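Local atomic coordinates of tungsten-containing formylmethanofuran dehydrogenase 2 subunit C (Methanothermobacter wolfeii, PDB entry 5T5I), a protein that forms a beta-helical subunit of the formylmethanofuran dehydrogenase complex, which in methanogens probably interconverts carbon dioxide and formylmethanofuran. Residues Val73-Arg78 with Asn93-Val98; Glu110-Ser115 with Leu129-Asp134. One frame throughout, in Å; residues are numbered along the deposited sequence.

Interaction 1 (Val73-Arg78 with Asn93-Val98); sequences VYNTKR and NVNMYV
Val73-Arg78 and Asn93-Val98 run alongside each other in the same direction, joined by backbone hydrogen bonds from Val73 N to Asn93 O (3.0 Å), Asn95 N to Thr76 O (3.2 Å) and Arg78 N to Met96 O (3.0 Å). They belong to neighbouring coils of a beta-helix, and the type I turn Val73 to Thr76 shapes the start of the first segment. Asn95, its CG anti to the backbone N (chi1 -158°), reaches across to that turn. ND2 donates to an in-plane lone pair of Tyr74 O at 3.0 Å, while OD1 folds back to accept from Met96 N at 2.7 Å. The amide is thus gripped at both ends and its rotation fixed. The extended chain of Lys77 passes beside it, CE 3.4 Å from Asn95 OD1, and carries NZ outward to acidic side chains of another protein chain, its salt-bridge partners. Arg78 lays its guanidinium almost flat on the Tyr97 ring, planes 9° apart, a stacked cation-pi pair. Glu17 and Gln81 hold Arg78 NE and NH2, and an acidic side chain of another protein holds Tyr97 OH. Arg78 NH1 sits over the ring's rim, 3.6 Å from Tyr97 CE2.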
loop_
_atom_site.group_PDB
_atom_site.type_symbol
_atom_site.label_atom_id
_atom_site.label_comp_id
_atom_site.label_asym_id
_atom_site.label_seq_id
_atom_site.Cartn_x
_atom_site.Cartn_y
_atom_site.Cartn_z
ATOM N N VAL C 73 -51.771 11.804 4.433
ATOM C CA VAL C 73 -51.719 13.057 3.670
ATOM C C VAL C 73 -50.304 13.273 3.137
ATOM O O VAL C 73 -49.732 14.368 3.251
ATOM C CB VAL C 73 -52.309 14.273 4.441
ATOM C CG1 VAL C 73 -53.823 14.172 4.522
ATOM C CG2 VAL C 73 -51.708 14.421 5.836
ATOM N N TYR C 74 -49.751 12.196 2.524
ATOM C CA TYR C 74 -48.400 12.158 1.948
ATOM C C TYR C 74 -48.152 13.266 0.908
ATOM O O TYR C 74 -47.001 13.615 0.687
ATOM C CB TYR C 74 -48.088 10.771 1.326
ATOM C CG TYR C 74 -48.707 10.553 -0.038
ATOM C CD1 TYR C 74 -50.035 10.172 -0.167
ATOM C CD2 TYR C 74 -47.985 10.800 -1.203
ATOM C CE1 TYR C 74 -50.626 10.020 -1.417
ATOM C CE2 TYR C 74 -48.567 10.648 -2.463
ATOM C CZ TYR C 74 -49.892 10.259 -2.563
ATOM O OH TYR C 74 -50.498 10.084 -3.784
ATOM N N ASN C 75 -49.212 13.767 0.241
ATOM C CA ASN C 75 -49.086 14.819 -0.765
ATOM C C ASN C 75 -49.712 16.153 -0.319
ATOM O O ASN C 75 -50.164 16.932 -1.158
ATOM C CB ASN C 75 -49.625 14.323 -2.127
ATOM C CG ASN C 75 -48.539 14.212 -3.183
ATOM O OD1 ASN C 75 -47.344 14.292 -2.894
ATOM N ND2 ASN C 75 -48.925 14.024 -4.439
ATOM N N THR C 76 -49.611 16.470 0.991
ATOM C CA THR C 76 -50.106 17.737 1.544
ATOM C C THR C 76 -48.966 18.429 2.273
ATOM O O THR C 76 -48.407 17.884 3.240
ATOM C CB THR C 76 -51.334 17.540 2.427
ATOM O OG1 THR C 76 -52.303 16.797 1.690
ATOM C CG2 THR C 76 -51.951 18.863 2.878
ATOM N N LYS C 77 -48.635 19.635 1.794
ATOM C CA LYS C 77 -47.538 20.465 2.290
ATOM C C LYS C 77 -48.030 21.546 3.253
ATOM O O LYS C 77 -49.186 21.952 3.196
ATOM C CB LYS C 77 -46.836 21.159 1.100
ATOM C CG LYS C 77 -46.215 20.201 0.097
ATOM C CD LYS C 77 -45.707 20.918 -1.158
ATOM C CE LYS C 77 -45.000 19.958 -2.093
ATOM N NZ LYS C 77 -44.556 20.621 -3.333
ATOM N N ARG C 78 -47.118 22.016 4.123
ATOM C CA ARG C 78 -47.288 23.155 5.041
ATOM C C ARG C 78 -48.356 22.975 6.136
ATOM O O ARG C 78 -48.805 23.967 6.698
ATOM C CB ARG C 78 -47.550 24.446 4.231
ATOM C CG ARG C 78 -46.468 24.725 3.198
ATOM C CD ARG C 78 -46.657 26.046 2.481
ATOM N NE ARG C 78 -45.602 26.256 1.489
ATOM C CZ ARG C 78 -44.373 26.716 1.722
ATOM N NH1 ARG C 78 -43.518 26.855 0.728
ATOM N NH2 ARG C 78 -43.987 27.028 2.956
ATOM N N ASN C 93 -48.774 9.795 6.863
ATOM C CA ASN C 93 -47.619 10.598 6.435
ATOM C C ASN C 93 -48.005 12.022 6.061
ATOM O O ASN C 93 -49.180 12.301 5.825
ATOM C CB ASN C 93 -46.922 9.961 5.224
ATOM C CG ASN C 93 -46.644 8.483 5.388
ATOM O OD1 ASN C 93 -45.898 8.070 6.288
ATOM N ND2 ASN C 93 -47.227 7.657 4.539
ATOM N N VAL C 94 -46.998 12.912 5.998
ATOM C CA VAL C 94 -47.122 14.318 5.564
ATOM C C VAL C 94 -46.024 14.610 4.547
ATOM O O VAL C 94 -44.987 13.954 4.573
ATOM C CB VAL C 94 -47.081 15.361 6.715
ATOM C CG1 VAL C 94 -48.245 15.183 7.681
ATOM C CG2 VAL C 94 -45.750 15.342 7.460
ATOM N N ASN C 95 -46.227 15.628 3.697
ATOM C CA ASN C 95 -45.231 16.068 2.718
ATOM C C ASN C 95 -44.285 17.107 3.414
ATOM O O ASN C 95 -44.025 16.992 4.624
ATOM C CB ASN C 95 -45.938 16.610 1.455
ATOM C CG ASN C 95 -45.097 16.616 0.190
ATOM O OD1 ASN C 95 -44.197 17.424 0.050
ATOM N ND2 ASN C 95 -45.298 15.677 -0.720
ATOM N N MET C 96 -43.774 18.107 2.680
ATOM C CA MET C 96 -42.807 19.063 3.205
ATOM C C MET C 96 -43.411 20.129 4.112
ATOM O O MET C 96 -44.618 20.333 4.115
ATOM C CB MET C 96 -42.112 19.774 2.032
ATOM C CG MET C 96 -41.299 18.855 1.127
ATOM S SD MET C 96 -40.917 19.678 -0.437
ATOM C CE MET C 96 -40.233 18.335 -1.348
ATOM N N TYR C 97 -42.538 20.835 4.845
ATOM C CA TYR C 97 -42.854 22.016 5.675
ATOM C C TYR C 97 -43.807 21.801 6.846
ATOM O O TYR C 97 -44.450 22.760 7.274
ATOM C CB TYR C 97 -43.412 23.145 4.789
ATOM C CG TYR C 97 -42.557 23.469 3.582
ATOM C CD1 TYR C 97 -41.334 24.113 3.727
ATOM C CD2 TYR C 97 -43.004 23.195 2.294
ATOM C CE1 TYR C 97 -40.553 24.436 2.624
ATOM C CE2 TYR C 97 -42.237 23.526 1.179
ATOM C CZ TYR C 97 -41.007 24.139 1.348
ATOM O OH TYR C 97 -40.231 24.471 0.265
ATOM N N VAL C 98 -43.892 20.592 7.408
ATOM C CA VAL C 98 -44.806 20.383 8.534
ATOM C C VAL C 98 -44.359 21.252 9.719
ATOM O O VAL C 98 -43.174 21.256 10.075
ATOM C CB VAL C 98 -45.008 18.898 8.932
ATOM C CG1 VAL C 98 -43.778 18.302 9.604
ATOM C CG2 VAL C 98 -46.231 18.749 9.834
HETATM O O HOH W 1 -47.193 19.165 5.628
#

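Interaction 2 (Glu110-Ser115 with Leu129-Asp134); sequences EGNAGS and LGDAGD
Asn112 carries its CG beside the backbone N and anti to the carbonyl carbon (chi1 -51°), which swings OD1 across to the backbone of Asp131; Ser115 takes the same first torsion and brings OG to the backbone of Asp134. The bond from Asp131 N to Asn112 OD1 is short and nearly straight, 2.8 Å with 170° at the hydrogen. Asp131 answers through its carbonyl, since Ala113 N donates to Asp131 O at 3.0 Å. The backbone N of Asn112 is in turn bonded to Asn93 OD1 of the preceding coil, and Asp131 OD1 passes the pattern on to Asn157 N. This is a row of amide and carboxylate side chains on successive coils of a beta-helix, each side-chain oxygen serving a main-chain N-H one coil on. With an alanine at Asn112, Asp131 N would probably lose its side-chain acceptor and the row would be interrupted at this coil, though the backbone N could still meet Asn93 OD1. The two segments point within 4° of the same direction, and both place glycines three residues apart. Gly130 N donates to Gly111 O (3.0 Å), from above the carbonyl plane, and a side chain on Gly130 would run into Asn112 OD1 and Gly111 O. On Gly133, likewise, one would collide with Ser115 OG. That hydroxyl accepts Asp134 N at 3.2 Å, and both it and Asp134 OD2 are hydrogen-bonded to Ser94 of the neighbouring FwdD subunit, so this end of the contact meets the subunit interface. A water donates to Gly114 O at 2.8 Å and to Asp134 O, bridging the two backbones near that end. At the other end, Leu129 lies alongside Glu110, its CD1 4.2 Å from Glu110 CG.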
loop_
_atom_site.group_PDB
_atom_site.type_symbol
_atom_site.label_atom_id
_atom_site.label_comp_id
_atom_site.label_asym_id
_atom_site.label_seq_id
_atom_site.Cartn_x
_atom_site.Cartn_y
_atom_site.Cartn_z
ATOM N N GLU C 110 -47.813 10.462 12.794
ATOM C CA GLU C 110 -47.652 9.028 13.083
ATOM C C GLU C 110 -46.802 8.287 12.047
ATOM O O GLU C 110 -46.213 7.258 12.379
ATOM C CB GLU C 110 -48.997 8.336 13.285
ATOM C CG GLU C 110 -49.684 8.855 14.528
ATOM C CD GLU C 110 -50.999 8.212 14.899
ATOM O OE1 GLU C 110 -51.645 8.760 15.815
ATOM O OE2 GLU C 110 -51.388 7.185 14.294
ATOM N N GLY C 111 -46.749 8.808 10.821
ATOM C CA GLY C 111 -45.948 8.240 9.745
ATOM C C GLY C 111 -44.677 9.027 9.507
ATOM O O GLY C 111 -44.066 9.532 10.454
ATOM N N ASN C 112 -44.287 9.162 8.232
ATOM C CA ASN C 112 -43.094 9.907 7.822
ATOM C C ASN C 112 -43.416 11.364 7.473
ATOM O O ASN C 112 -44.570 11.706 7.212
ATOM C CB ASN C 112 -42.429 9.240 6.614
ATOM C CG ASN C 112 -42.173 7.769 6.806
ATOM O OD1 ASN C 112 -41.637 7.348 7.838
ATOM N ND2 ASN C 112 -42.600 6.945 5.854
ATOM N N ALA C 113 -42.376 12.219 7.465
ATOM C CA ALA C 113 -42.478 13.631 7.083
ATOM C C ALA C 113 -41.447 13.953 6.001
ATOM O O ALA C 113 -40.351 13.397 6.001
ATOM C CB ALA C 113 -42.244 14.531 8.286
ATOM N N GLY C 114 -41.801 14.866 5.111
ATOM C CA GLY C 114 -40.916 15.317 4.044
ATOM C C GLY C 114 -39.871 16.281 4.559
ATOM O O GLY C 114 -39.765 16.511 5.774
ATOM N N SER C 115 -39.109 16.879 3.633
ATOM C CA SER C 115 -38.071 17.838 3.993
ATOM C C SER C 115 -38.650 19.120 4.588
ATOM O O SER C 115 -39.820 19.440 4.376
ATOM C CB SER C 115 -37.202 18.174 2.780
ATOM O OG SER C 115 -36.574 16.999 2.305
ATOM N N LEU C 129 -43.162 10.061 14.358
ATOM C CA LEU C 129 -42.942 8.670 14.781
ATOM C C LEU C 129 -42.210 7.824 13.719
ATOM O O LEU C 129 -41.582 6.822 14.080
ATOM C CB LEU C 129 -44.240 7.987 15.248
ATOM C CG LEU C 129 -45.093 8.740 16.285
ATOM C CD1 LEU C 129 -46.285 7.903 16.719
ATOM C CD2 LEU C 129 -44.280 9.122 17.518
ATOM N N GLY C 130 -42.265 8.244 12.455
ATOM C CA GLY C 130 -41.544 7.603 11.360
ATOM C C GLY C 130 -40.227 8.302 11.075
ATOM O O GLY C 130 -39.569 8.817 11.993
ATOM N N ASP C 131 -39.839 8.337 9.795
ATOM C CA ASP C 131 -38.613 8.987 9.329
ATOM C C ASP C 131 -38.893 10.440 8.889
ATOM O O ASP C 131 -40.036 10.780 8.586
ATOM C CB ASP C 131 -38.026 8.233 8.111
ATOM C CG ASP C 131 -37.681 6.783 8.352
ATOM O OD1 ASP C 131 -37.226 6.455 9.476
ATOM O OD2 ASP C 131 -37.802 5.985 7.403
ATOM N N ALA C 132 -37.847 11.274 8.802
ATOM C CA ALA C 132 -37.955 12.654 8.302
ATOM C C ALA C 132 -36.973 12.819 7.134
ATOM O O ALA C 132 -36.082 11.989 6.958
ATOM C CB ALA C 132 -37.663 13.672 9.403
ATOM N N GLY C 133 -37.170 13.846 6.326
ATOM C CA GLY C 133 -36.307 14.122 5.176
ATOM C C GLY C 133 -35.090 14.959 5.520
ATOM O O GLY C 133 -34.530 14.857 6.619
ATOM N N ASP C 134 -34.664 15.791 4.565
ATOM C CA ASP C 134 -33.541 16.701 4.756
ATOM C C ASP C 134 -34.055 17.954 5.468
ATOM O O ASP C 134 -35.268 18.193 5.500
ATOM C CB ASP C 134 -32.941 17.110 3.391
ATOM C CG ASP C 134 -32.483 15.939 2.532
ATOM O OD1 ASP C 134 -31.464 15.308 2.884
ATOM O OD2 ASP C 134 -33.145 15.655 1.502
HETATM O O HOH W 2 -37.665 17.183 7.434
#

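Both contacts join segments on successive coils of the same beta-helix, loop against loop in interaction 2, and in interaction 1 a turn leading into the short strand 76-77 against a loop. They share a boundary: the polar row of interaction 2 already passes through Asn93 of interaction 1, whose own N is bonded to Asp72 OD1. A probable hydrogen bond from Val94 N to Asn112 O, 3.0 Å, ties the coils through the backbone. Interaction 1 is the more buried and the larger, and long side chains carry much of it, through a cation-pi stack and charges that reach another protein. Interaction 2 is only partly buried and smaller, built from glycines, alanines and short polar groups, with Glu110 and Leu129 at an exposed end.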